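Local coordinates for SIR4-interacting protein SIF2 (Saccharomyces cerevisiae, PDB 1R5M) that acts in transcriptional corepression as a WD-repeat subunit of the Set3 complex and antagonizes telomeric silencing in yeast, at residues N259-S264 / I273-N278. Sequence-based numbering, arbitrary orientation.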
loop_
_atom_site.group_PDB
_atom_site.type_symbol
_atom_site.label_atom_id
_atom_site.label_comp_id
_atom_site.label_asym_id
_atom_site.label_seq_id
_atom_site.Cartn_x
_atom_site.Cartn_y
_atom_site.Cartn_z
ATOM N N ASN A 259 11.203 -6.025 14.781
ATOM C CA ASN A 259 12.034 -7.216 14.644
ATOM C C ASN A 259 13.167 -7.011 13.632
ATOM O O ASN A 259 14.007 -7.890 13.440
ATOM C CB ASN A 259 11.189 -8.445 14.263
ATOM C CG ASN A 259 10.484 -8.292 12.931
ATOM O OD1 ASN A 259 10.836 -7.438 12.125
ATOM N ND2 ASN A 259 9.487 -9.141 12.688
ATOM N N LYS A 260 13.184 -5.840 12.998
ATOM C CA LYS A 260 14.205 -5.475 12.016
ATOM C C LYS A 260 14.298 -6.413 10.817
ATOM O O LYS A 260 15.382 -6.659 10.284
ATOM C CB LYS A 260 15.577 -5.382 12.696
ATOM C CG LYS A 260 15.617 -4.437 13.887
ATOM C CD LYS A 260 15.235 -3.016 13.495
ATOM C CE LYS A 260 15.321 -2.071 14.686
ATOM N NZ LYS A 260 14.884 -0.693 14.329
ATOM N N LEU A 261 13.155 -6.936 10.391
ATOM C CA LEU A 261 13.123 -7.835 9.248
ATOM C C LEU A 261 12.364 -7.211 8.091
ATOM O O LEU A 261 11.417 -6.452 8.292
ATOM C CB LEU A 261 12.450 -9.157 9.622
ATOM C CG LEU A 261 13.120 -9.997 10.713
ATOM C CD1 LEU A 261 12.257 -11.213 11.012
ATOM C CD2 LEU A 261 14.510 -10.429 10.261
ATOM N N LEU A 262 12.796 -7.538 6.880
ATOM C CA LEU A 262 12.159 -7.046 5.669
ATOM C C LEU A 262 11.317 -8.153 5.057
ATOM O O LEU A 262 11.787 -9.278 4.891
ATOM C CB LEU A 262 13.210 -6.615 4.644
ATOM C CG LEU A 262 12.660 -6.225 3.266
ATOM C CD1 LEU A 262 11.882 -4.916 3.374
ATOM C CD2 LEU A 262 13.807 -6.086 2.275
ATOM N N LEU A 263 10.068 -7.831 4.739
ATOM C CA LEU A 263 9.164 -8.773 4.095
ATOM C C LEU A 263 9.087 -8.371 2.629
ATOM O O LEU A 263 8.894 -7.195 2.317
ATOM C CB LEU A 263 7.761 -8.687 4.711
ATOM C CG LEU A 263 6.610 -9.235 3.857
ATOM C CD1 LEU A 263 6.708 -10.752 3.740
ATOM C CD2 LEU A 263 5.285 -8.845 4.495
ATOM N N SER A 264 9.269 -9.330 1.726
ATOM C CA SER A 264 9.156 -9.038 0.303
ATOM C C SER A 264 8.198 -10.038 -0.335
ATOM O O SER A 264 8.059 -11.166 0.138
ATOM C CB SER A 264 10.527 -9.114 -0.386
ATOM O OG SER A 264 11.081 -10.418 -0.309
ATOM N N ILE A 273 11.593 -13.381 3.757
ATOM C CA ILE A 273 11.851 -12.585 4.955
ATOM C C ILE A 273 13.362 -12.409 4.984
ATOM O O ILE A 273 14.103 -13.391 4.892
ATOM C CB ILE A 273 11.402 -13.326 6.241
ATOM C CG1 ILE A 273 9.910 -13.680 6.163
ATOM C CG2 ILE A 273 11.681 -12.460 7.460
ATOM C CD1 ILE A 273 8.978 -12.485 6.077
ATOM N N TRP A 274 13.826 -11.169 5.104
ATOM C CA TRP A 274 15.264 -10.906 5.099
ATOM C C TRP A 274 15.786 -10.288 6.382
ATOM O O TRP A 274 15.197 -9.346 6.921
ATOM C CB TRP A 274 15.639 -9.977 3.939
ATOM C CG TRP A 274 15.027 -10.340 2.628
ATOM C CD1 TRP A 274 13.754 -10.061 2.211
ATOM C CD2 TRP A 274 15.659 -11.041 1.552
ATOM N NE1 TRP A 274 13.557 -10.544 0.944
ATOM C CE2 TRP A 274 14.708 -11.149 0.512
ATOM C CE3 TRP A 274 16.936 -11.590 1.363
ATOM C CZ2 TRP A 274 14.992 -11.782 -0.701
ATOM C CZ3 TRP A 274 17.219 -12.222 0.152
ATOM C CH2 TRP A 274 16.248 -12.311 -0.864
ATOM N N HIS A 275 16.907 -10.824 6.855
ATOM C CA HIS A 275 17.565 -10.333 8.059
ATOM C C HIS A 275 18.903 -9.695 7.700
ATOM O O HIS A 275 19.232 -8.612 8.185
ATOM C CB HIS A 275 17.815 -11.480 9.034
ATOM C CG HIS A 275 18.895 -11.196 10.031
ATOM N ND1 HIS A 275 18.744 -10.291 11.057
ATOM C CD2 HIS A 275 20.155 -11.680 10.138
ATOM C CE1 HIS A 275 19.863 -10.231 11.757
ATOM N NE2 HIS A 275 20.735 -11.064 11.219
ATOM N N GLY A 276 19.671 -10.381 6.859
ATOM C CA GLY A 276 20.976 -9.884 6.454
ATOM C C GLY A 276 20.904 -8.716 5.493
ATOM O O GLY A 276 19.943 -8.583 4.737
ATOM N N GLY A 277 21.925 -7.867 5.521
ATOM C CA GLY A 277 21.949 -6.715 4.636
ATOM C C GLY A 277 22.501 -7.092 3.277
ATOM O O GLY A 277 22.656 -6.253 2.389
ATOM N N ASN A 278 22.795 -8.375 3.117
ATOM C CA ASN A 278 23.334 -8.893 1.872
ATOM C C ASN A 278 23.301 -10.417 1.926
ATOM O O ASN A 278 23.517 -11.010 2.980
ATOM C CB ASN A 278 24.769 -8.393 1.680
ATOM C CG ASN A 278 25.473 -9.065 0.524
ATOM O OD1 ASN A 278 26.086 -10.123 0.687
ATOM N ND2 ASN A 278 25.378 -8.466 -0.657
HETATM O O HOH W 1 18.078 -6.482 9.766
HETATM O O HOH W 2 17.444 -8.225 11.924
#
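Ser264 OG has two main partners: Trp274 NE1 donates to it across 2.8 Å in a nearly straight bond (172°), and His246 NE2 also hydrogen-bonds to it. This is the structural signature of a WD40 blade, serine and histidine joined to the tryptophan at the WD position, followed here by His275 instead of the usual aspartate, in the fifth WD repeat of the beta propeller. The hydroxyl sits at the indole edge, almost exactly in the ring plane, placed there by a chi1 of 62° that sets OG between the backbone N and carbonyl carbon.

The two segments belong to an antiparallel hairpin of strands 261-266 and 271-274. Leu262 and Trp274 form a hydrogen-bonded pair: Leu262 N reaches Trp274 O at 3.0 Å, and Trp274 N returns to Leu262 O at 2.8 Å. On their face of the sheet, Leu262 CD2 lies 4.0 Å from Trp274 CD1, with Leu243 against both side chains. A phenylalanine in place of Trp274 would probably leave Ser264 OG without its ring N-H donor and the serine-histidine pair less firmly tied to this strand.

Leu263 and Ile273, a non-hydrogen-bonded pair, turn to the other face and meet through their CD1 methyls at 3.7 Å; Leu263 also touches Ala295 and Trp297 of strand 292-298. Leu261 CD1 packs on Ile273 CG2, while its CD2 methyl rests on His275 CB. Beyond the last bridge two waters link the segments: one donates to both Lys260 O and His275 O, and a second donates to Lys260 O while lying 2.6 Å from His275 ND1, in the imidazole plane.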